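MRNA interferase toxin RelE (Escherichia coli, PDB 4FXI) cleaves mRNA in the ribosomal A site as a ribosome-dependent endoribonuclease toxin, inhibiting translation during amino acid starvation. Local coordinates at residues A[52-64]-A[75-87]. The protein carries 1 engineered substitution. Sequence-based numbering, arbitrary orientation.
Sequences KIKLRSSGYRLVY and VISVGKAERSEVY. Engineered in segment 75-87: A81 (natural residue Arg). With SO4 (sulfate ion), chain D.
K52, the inferred proton acceptor, lays CD of its aliphatic chain 3.3 Å from Y87 OH. K54 reaches the bound sulfate through NZ, and its CG covers one face of the R61 guanidinium. In the loop that follows, the K80 ammonium NZ comes 2.9 Å from S58 O. Two successive bends fold the K80 chain back over the ring of Y60, the first residue of strand 60-67, where CD lies over one face in a CH-pi contact, 3.6 Å from the centroid and 15° off the normal. At R61 the antiparallel pairing with G79 uses bonds in both directions, R61 N to G79 O and G79 N to R61 O. The R61 side chain turns at chi2 (-69°) and carries its guanidinium to the sulfate: NE binds O4 at 2.7 Å, NH2 binds O3, and NH1 is held by Y60 O. A81, an engineered replacement for the arginine inferred to be the proton donor, sets CB over the opposite face of the guanidinium, displaced toward its rim. O4 also accepts from Y87 OH, so this one oxygen is gripped by two donors. The anion, probably from the crystallisation liquor, thus lies among inferred transition-state stabilisers K54 and R61, consistent with a site for an RNA phosphate. On the face opposite R61, L62 meets V75, CD1 to CG1 3.8 Å. V63, back on the R61 side, straddles two neighbours, CG1 against I76 CD1 (3.5 Å) and CG2 against the Y87 ring; its carbonyl takes I76 N and, weakly, S77 N, the classic bulge that shifts the register before Y64 pairs with V75. Strands 60-67 and 72-78 form the central hairpin of the sheet, flanked by 52-54 and 4-7; helix 20-35 packs on Y60 and Y64, and helix 85-94 covers V63, I76 and S77 through A90.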
ATOM      1  N   LYS A  52       2.226  -4.681   3.131  1.00 30.08           N
ATOM      2  CA  LYS A  52       0.811  -4.364   3.057  1.00 33.05           C
ATOM      3  C   LYS A  52       0.391  -3.522   4.250  1.00 33.73           C
ATOM      4  O   LYS A  52       1.044  -3.534   5.299  1.00 27.29           O
ATOM      5  CB  LYS A  52      -0.025  -5.648   3.022  1.00 32.91           C
ATOM      6  CG  LYS A  52       0.060  -6.463   4.291  1.00 32.86           C
ATOM      7  CD  LYS A  52      -0.969  -7.591   4.309  1.00 43.37           C
ATOM      8  CE  LYS A  52      -0.687  -8.568   5.437  1.00 58.84           C
ATOM      9  NZ  LYS A  52      -0.625  -7.892   6.767  1.00 72.37           N
ATOM     10  N   ILE A  53      -0.689  -2.768   4.067  1.00 28.73           N
ATOM     11  CA  ILE A  53      -1.424  -2.197   5.176  1.00 27.52           C
ATOM     12  C   ILE A  53      -2.782  -2.865   5.178  1.00 31.15           C
ATOM     13  O   ILE A  53      -3.451  -2.917   4.135  1.00 31.37           O
ATOM     14  CB  ILE A  53      -1.649  -0.684   5.016  1.00 25.37           C
ATOM     15  CG1 ILE A  53      -0.318   0.018   4.791  1.00 22.37           C
ATOM     16  CG2 ILE A  53      -2.357  -0.146   6.254  1.00 29.15           C
ATOM     17  CD1 ILE A  53      -0.422   1.555   4.703  1.00 27.70           C
ATOM     18  N   LYS A  54      -3.171  -3.395   6.335  1.00 33.58           N
ATOM     19  CA  LYS A  54      -4.406  -4.155   6.459  1.00 38.35           C
ATOM     20  C   LYS A  54      -5.411  -3.424   7.345  1.00 43.50           C
ATOM     21  O   LYS A  54      -5.037  -2.748   8.299  1.00 43.51           O
ATOM     22  CB  LYS A  54      -4.111  -5.545   7.043  1.00 46.34           C
ATOM     23  CG  LYS A  54      -5.346  -6.416   7.251  1.00 65.05           C
ATOM     24  CD  LYS A  54      -5.033  -7.724   7.981  1.00 71.78           C
ATOM     25  CE  LYS A  54      -4.242  -8.687   7.107  1.00 68.27           C
ATOM     26  NZ  LYS A  54      -4.193 -10.066   7.683  1.00 67.65           N
ATOM     27  N   LEU A  55      -6.691  -3.551   7.008  1.00 46.21           N
ATOM     28  CA  LEU A  55      -7.770  -3.120   7.889  1.00 48.40           C
ATOM     29  C   LEU A  55      -8.517  -4.348   8.408  1.00 54.63           C
ATOM     30  O   LEU A  55      -8.685  -5.337   7.686  1.00 49.55           O
ATOM     31  CB  LEU A  55      -8.732  -2.188   7.155  1.00 53.37           C
ATOM     32  CG  LEU A  55      -8.142  -0.894   6.598  1.00 48.64           C
ATOM     33  CD1 LEU A  55      -9.236  -0.040   5.970  1.00 49.40           C
ATOM     34  CD2 LEU A  55      -7.432  -0.137   7.700  1.00 49.81           C
ATOM     35  N   ARG A  56      -8.959  -4.285   9.656  1.00 64.33           N
ATOM     36  CA  ARG A  56      -9.590  -5.431  10.304  1.00 79.74           C
ATOM     37  C   ARG A  56     -10.917  -5.860   9.666  1.00 84.81           C
ATOM     38  O   ARG A  56     -11.246  -7.048   9.656  1.00 86.15           O
ATOM     39  CB  ARG A  56      -9.770  -5.167  11.803  1.00 90.97           C
ATOM     40  CG  ARG A  56     -10.572  -6.232  12.533  1.00105.60           C
ATOM     41  CD  ARG A  56      -9.900  -6.658  13.825  1.00113.35           C
ATOM     42  NE  ARG A  56      -9.709  -5.537  14.740  1.00116.65           N
ATOM     43  CZ  ARG A  56     -10.635  -5.095  15.585  1.00117.75           C
ATOM     44  NH1 ARG A  56     -11.826  -5.676  15.631  1.00119.75           N
ATOM     45  NH2 ARG A  56     -10.370  -4.072  16.383  1.00116.43           N
ATOM     46  N   SER A  57     -11.677  -4.914   9.121  1.00 85.83           N
ATOM     47  CA  SER A  57     -12.973  -5.279   8.555  1.00 91.94           C
ATOM     48  C   SER A  57     -13.473  -4.388   7.416  1.00 79.43           C
ATOM     49  O   SER A  57     -14.547  -3.791   7.530  1.00 72.56           O
ATOM     50  CB  SER A  57     -14.032  -5.313   9.658  1.00102.67           C
ATOM     51  OG  SER A  57     -14.630  -4.037   9.814  1.00109.52           O
ATOM     52  N   SER A  58     -12.724  -4.309   6.321  1.00 69.13           N
ATOM     53  CA  SER A  58     -13.234  -3.606   5.138  1.00 72.77           C
ATOM     54  C   SER A  58     -13.585  -4.464   3.897  1.00 74.56           C
ATOM     55  O   SER A  58     -14.689  -4.315   3.368  1.00 80.65           O
ATOM     56  CB  SER A  58     -12.399  -2.362   4.789  1.00 74.80           C
ATOM     57  OG  SER A  58     -11.020  -2.588   5.005  1.00 82.78           O
ATOM     58  N   GLY A  59     -12.700  -5.341   3.409  1.00 64.55           N
ATOM     59  CA  GLY A  59     -11.333  -5.516   3.855  1.00 58.81           C
ATOM     60  C   GLY A  59     -10.401  -4.980   2.782  1.00 61.26           C
ATOM     61  O   GLY A  59      -9.789  -5.722   2.008  1.00 61.48           O
ATOM     62  N   TYR A  60     -10.315  -3.660   2.728  1.00 46.44           N
ATOM     63  CA  TYR A  60      -9.418  -2.973   1.817  1.00 45.31           C
ATOM     64  C   TYR A  60      -7.969  -3.116   2.264  1.00 46.14           C
ATOM     65  O   TYR A  60      -7.694  -3.316   3.445  1.00 42.41           O
ATOM     66  CB  TYR A  60      -9.812  -1.499   1.722  1.00 46.61           C
ATOM     67  CG  TYR A  60     -10.905  -1.258   0.714  1.00 51.84           C
ATOM     68  CD1 TYR A  60     -12.240  -1.441   1.048  1.00 56.85           C
ATOM     69  CD2 TYR A  60     -10.602  -0.874  -0.582  1.00 50.76           C
ATOM     70  CE1 TYR A  60     -13.242  -1.230   0.123  1.00 55.60           C
ATOM     71  CE2 TYR A  60     -11.593  -0.662  -1.514  1.00 52.47           C
ATOM     72  CZ  TYR A  60     -12.913  -0.841  -1.157  1.00 60.70           C
ATOM     73  OH  TYR A  60     -13.904  -0.631  -2.088  1.00 68.58           O
ATOM     74  N   ARG A  61      -7.051  -3.022   1.304  1.00 43.20           N
ATOM     75  CA  ARG A  61      -5.628  -3.196   1.564  1.00 40.72           C
ATOM     76  C   ARG A  61      -4.840  -2.184   0.764  1.00 37.43           C
ATOM     77  O   ARG A  61      -5.249  -1.788  -0.326  1.00 36.61           O
ATOM     78  CB  ARG A  61      -5.178  -4.590   1.124  1.00 47.66           C
ATOM     79  CG  ARG A  61      -5.919  -5.737   1.775  1.00 48.53           C
ATOM     80  CD  ARG A  61      -5.582  -5.842   3.251  1.00 50.65           C
ATOM     81  NE  ARG A  61      -6.235  -6.996   3.863  1.00 50.39           N
ATOM     82  CZ  ARG A  61      -7.410  -6.950   4.484  1.00 54.33           C
ATOM     83  NH1 ARG A  61      -8.069  -5.800   4.588  1.00 55.83           N
ATOM     84  NH2 ARG A  61      -7.921  -8.052   5.010  1.00 54.95           N
ATOM     85  N   LEU A  62      -3.697  -1.772   1.295  1.00 36.57           N
ATOM     86  CA  LEU A  62      -2.774  -0.951   0.531  1.00 32.43           C
ATOM     87  C   LEU A  62      -1.459  -1.713   0.417  1.00 29.72           C
ATOM     88  O   LEU A  62      -0.949  -2.238   1.409  1.00 32.60           O
ATOM     89  CB  LEU A  62      -2.580   0.439   1.186  1.00 29.71           C
ATOM     90  CG  LEU A  62      -1.679   1.429   0.437  1.00 26.18           C
ATOM     91  CD1 LEU A  62      -2.162   2.870   0.637  1.00 37.55           C
ATOM     92  CD2 LEU A  62      -0.198   1.325   0.842  1.00 25.57           C
ATOM     93  N   VAL A  63      -0.917  -1.782  -0.794  1.00 27.57           N
ATOM     94  CA  VAL A  63       0.369  -2.414  -0.991  1.00 29.74           C
ATOM     95  C   VAL A  63       1.408  -1.374  -1.396  1.00 29.91           C
ATOM     96  O   VAL A  63       1.168  -0.554  -2.273  1.00 29.86           O
ATOM     97  CB  VAL A  63       0.294  -3.523  -2.066  1.00 27.82           C
ATOM     98  CG1 VAL A  63       1.658  -4.158  -2.259  1.00 33.49           C
ATOM     99  CG2 VAL A  63      -0.743  -4.584  -1.661  1.00 28.93           C
ATOM    100  N   TYR A  64       2.568  -1.398  -0.752  1.00 29.88           N
ATOM    101  CA  TYR A  64       3.604  -0.437  -1.089  1.00 25.04           C
ATOM    102  C   TYR A  64       4.967  -1.082  -1.214  1.00 27.09           C
ATOM    103  O   TYR A  64       5.229  -2.114  -0.604  1.00 28.14           O
ATOM    104  CB  TYR A  64       3.650   0.719  -0.072  1.00 24.03           C
ATOM    105  CG  TYR A  64       3.999   0.322   1.359  1.00 24.63           C
ATOM    106  CD1 TYR A  64       5.324   0.269   1.797  1.00 28.73           C
ATOM    107  CD2 TYR A  64       2.998   0.039   2.278  1.00 25.36           C
ATOM    108  CE1 TYR A  64       5.636  -0.086   3.115  1.00 21.71           C
ATOM    109  CE2 TYR A  64       3.297  -0.302   3.593  1.00 24.70           C
ATOM    110  CZ  TYR A  64       4.613  -0.376   4.000  1.00 26.59           C
ATOM    111  OH  TYR A  64       4.884  -0.712   5.311  1.00 27.74           O
ATOM    112  N   VAL A  75       3.445   3.668  -3.251  1.00 26.86           N
ATOM    113  CA  VAL A  75       2.169   2.967  -3.164  1.00 28.28           C
ATOM    114  C   VAL A  75       1.818   2.397  -4.533  1.00 34.76           C
ATOM    115  O   VAL A  75       1.653   3.147  -5.480  1.00 32.39           O
ATOM    116  CB  VAL A  75       1.049   3.909  -2.713  1.00 30.05           C
ATOM    117  CG1 VAL A  75      -0.300   3.159  -2.682  1.00 27.30           C
ATOM    118  CG2 VAL A  75       1.379   4.481  -1.330  1.00 27.91           C
ATOM    119  N   ILE A  76       1.711   1.074  -4.643  1.00 24.44           N
ATOM    120  CA  ILE A  76       1.458   0.457  -5.955  1.00 22.40           C
ATOM    121  C   ILE A  76       0.031  -0.035  -6.180  1.00 34.04           C
ATOM    122  O   ILE A  76      -0.412  -0.170  -7.324  1.00 35.68           O
ATOM    123  CB  ILE A  76       2.384  -0.724  -6.189  1.00 38.98           C
ATOM    124  CG1 ILE A  76       2.194  -1.738  -5.085  1.00 41.70           C
ATOM    125  CG2 ILE A  76       3.819  -0.280  -6.185  1.00 43.35           C
ATOM    126  CD1 ILE A  76       3.253  -2.765  -5.088  1.00 51.51           C
ATOM    127  N   SER A  77      -0.691  -0.313  -5.102  1.00 32.62           N
ATOM    128  CA  SER A  77      -2.005  -0.913  -5.230  1.00 29.31           C
ATOM    129  C   SER A  77      -2.868  -0.646  -3.999  1.00 37.83           C
ATOM    130  O   SER A  77      -2.426  -0.840  -2.862  1.00 35.99           O
ATOM    131  CB  SER A  77      -1.868  -2.426  -5.448  1.00 34.58           C
ATOM    132  OG  SER A  77      -3.131  -3.017  -5.705  1.00 39.77           O
ATOM    133  N   VAL A  78      -4.094  -0.179  -4.224  1.00 32.08           N
ATOM    134  CA  VAL A  78      -5.074  -0.115  -3.140  1.00 31.52           C
ATOM    135  C   VAL A  78      -6.427  -0.648  -3.611  1.00 39.32           C
ATOM    136  O   VAL A  78      -6.982  -0.190  -4.616  1.00 39.29           O
ATOM    137  CB  VAL A  78      -5.150   1.286  -2.444  1.00 44.17           C
ATOM    138  CG1 VAL A  78      -4.209   2.271  -3.086  1.00 42.83           C
ATOM    139  CG2 VAL A  78      -6.577   1.816  -2.388  1.00 45.31           C
ATOM    140  N   GLY A  79      -6.921  -1.659  -2.901  1.00 39.82           N
ATOM    141  CA  GLY A  79      -8.128  -2.363  -3.297  1.00 43.64           C
ATOM    142  C   GLY A  79      -8.464  -3.524  -2.378  1.00 44.66           C
ATOM    143  O   GLY A  79      -7.998  -3.575  -1.245  1.00 43.19           O
ATOM    144  N   LYS A  80      -9.253  -4.472  -2.886  1.00 45.49           N
ATOM    145  CA  LYS A  80      -9.827  -5.559  -2.081  1.00 50.24           C
ATOM    146  C   LYS A  80      -8.947  -6.805  -1.938  1.00 48.97           C
ATOM    147  O   LYS A  80      -8.351  -7.279  -2.910  1.00 47.57           O
ATOM    148  CB  LYS A  80     -11.173  -5.994  -2.674  1.00 49.89           C
ATOM    149  CG  LYS A  80     -12.188  -4.875  -2.825  1.00 55.28           C
ATOM    150  CD  LYS A  80     -12.605  -4.317  -1.477  1.00 65.96           C
ATOM    151  CE  LYS A  80     -13.290  -5.375  -0.628  1.00 73.78           C
ATOM    152  NZ  LYS A  80     -13.864  -4.796   0.619  1.00 75.01           N
ATOM    153  N   ALA A  81      -8.906  -7.353  -0.727  1.00 71.67           N
ATOM    154  CA  ALA A  81      -8.201  -8.604  -0.469  1.00 63.61           C
ATOM    155  C   ALA A  81      -8.951  -9.806  -1.048  1.00 67.75           C
ATOM    156  O   ALA A  81      -8.345 -10.837  -1.341  1.00 62.24           O
ATOM    157  CB  ALA A  81      -7.976  -8.791   1.022  1.00 61.93           C
ATOM    158  N   GLU A  82     -10.266  -9.662  -1.205  1.00 69.93           N
ATOM    159  CA  GLU A  82     -11.118 -10.730  -1.730  1.00 85.04           C
ATOM    160  C   GLU A  82     -10.620 -11.197  -3.097  1.00 78.68           C
ATOM    161  O   GLU A  82     -10.418 -10.381  -3.995  1.00 69.33           O
ATOM    162  CB  GLU A  82     -12.573 -10.250  -1.821  1.00 97.62           C
ATOM    163  CG  GLU A  82     -13.622 -11.363  -1.786  1.00104.45           C
ATOM    164  CD  GLU A  82     -14.971 -10.882  -1.262  1.00111.26           C
ATOM    165  OE1 GLU A  82     -15.656 -10.117  -1.973  1.00114.36           O
ATOM    166  OE2 GLU A  82     -15.340 -11.264  -0.131  1.00113.82           O
ATOM    167  N   ARG A  83     -10.404 -12.506  -3.232  1.00 82.02           N
ATOM    168  CA  ARG A  83      -9.845 -13.110  -4.450  1.00 84.49           C
ATOM    169  C   ARG A  83      -8.424 -12.617  -4.759  1.00 76.16           C
ATOM    170  O   ARG A  83      -7.968 -12.702  -5.899  1.00 69.25           O
ATOM    171  CB  ARG A  83     -10.765 -12.880  -5.659  1.00 94.28           C
ATOM    172  CG  ARG A  83     -12.242 -13.142  -5.391  1.00106.42           C
ATOM    173  CD  ARG A  83     -13.123 -12.326  -6.331  1.00116.33           C
ATOM    174  NE  ARG A  83     -13.650 -13.118  -7.440  1.00124.63           N
ATOM    175  CZ  ARG A  83     -14.940 -13.202  -7.748  1.00132.87           C
ATOM    176  NH1 ARG A  83     -15.839 -12.538  -7.032  1.00137.47           N
ATOM    177  NH2 ARG A  83     -15.334 -13.946  -8.773  1.00132.44           N
ATOM    178  N   SER A  84      -7.735 -12.103  -3.741  1.00 73.99           N
ATOM    179  CA  SER A  84      -6.377 -11.569  -3.893  1.00 72.95           C
ATOM    180  C   SER A  84      -6.253 -10.534  -5.011  1.00 68.84           C
ATOM    181  O   SER A  84      -5.197 -10.411  -5.637  1.00 64.81           O
ATOM    182  CB  SER A  84      -5.365 -12.700  -4.113  1.00 72.82           C
ATOM    183  OG  SER A  84      -4.972 -13.288  -2.886  1.00 73.48           O
ATOM    184  N   GLU A  85      -7.333  -9.798  -5.264  1.00 67.97           N
ATOM    185  CA  GLU A  85      -7.347  -8.788  -6.315  1.00 57.04           C
ATOM    186  C   GLU A  85      -6.233  -7.771  -6.103  1.00 53.67           C
ATOM    187  O   GLU A  85      -5.464  -7.481  -7.017  1.00 59.78           O
ATOM    188  CB  GLU A  85      -8.691  -8.055  -6.349  1.00 70.44           C
ATOM    189  CG  GLU A  85      -9.895  -8.922  -6.670  1.00 85.91           C
ATOM    190  CD  GLU A  85     -11.211  -8.192  -6.436  1.00 97.19           C
ATOM    191  OE1 GLU A  85     -12.034  -8.683  -5.634  1.00100.69           O
ATOM    192  OE2 GLU A  85     -11.418  -7.124  -7.053  1.00 98.84           O
ATOM    193  N   VAL A  86      -6.157  -7.228  -4.891  1.00 39.79           N
ATOM    194  CA  VAL A  86      -5.243  -6.117  -4.614  1.00 39.62           C
ATOM    195  C   VAL A  86      -3.791  -6.571  -4.794  1.00 38.13           C
ATOM    196  O   VAL A  86      -2.937  -5.805  -5.244  1.00 39.08           O
ATOM    197  CB  VAL A  86      -5.478  -5.514  -3.206  1.00 45.21           C
ATOM    198  CG1 VAL A  86      -5.238  -6.548  -2.111  1.00 44.07           C
ATOM    199  CG2 VAL A  86      -4.611  -4.265  -2.984  1.00 46.26           C
ATOM    200  N   TYR A  87      -3.543  -7.839  -4.488  1.00 38.34           N
ATOM    201  CA  TYR A  87      -2.196  -8.404  -4.538  1.00 45.06           C
ATOM    202  C   TYR A  87      -1.746  -8.780  -5.949  1.00 45.44           C
ATOM    203  O   TYR A  87      -0.597  -8.549  -6.321  1.00 40.07           O
ATOM    204  CB  TYR A  87      -2.099  -9.606  -3.592  1.00 39.76           C
ATOM    205  CG  TYR A  87      -2.366  -9.228  -2.152  1.00 40.77           C
ATOM    206  CD1 TYR A  87      -1.532  -8.332  -1.488  1.00 45.44           C
ATOM    207  CD2 TYR A  87      -3.462  -9.736  -1.463  1.00 48.81           C
ATOM    208  CE1 TYR A  87      -1.768  -7.970  -0.180  1.00 45.55           C
ATOM    209  CE2 TYR A  87      -3.708  -9.375  -0.149  1.00 52.64           C
ATOM    210  CZ  TYR A  87      -2.852  -8.494   0.487  1.00 50.26           C
ATOM    211  OH  TYR A  87      -3.083  -8.128   1.791  1.00 56.12           O
TER
HETATM  212  S   SO4 D 101      -5.048 -10.541   3.726  1.00 79.02           S
HETATM  213  O1  SO4 D 101      -4.189 -10.924   4.844  1.00 76.76           O
HETATM  214  O2  SO4 D 101      -4.778 -11.415   2.587  1.00 80.97           O
HETATM  215  O3  SO4 D 101      -6.451 -10.656   4.119  1.00 76.48           O
HETATM  216  O4  SO4 D 101      -4.771  -9.160   3.346  1.00 88.10           O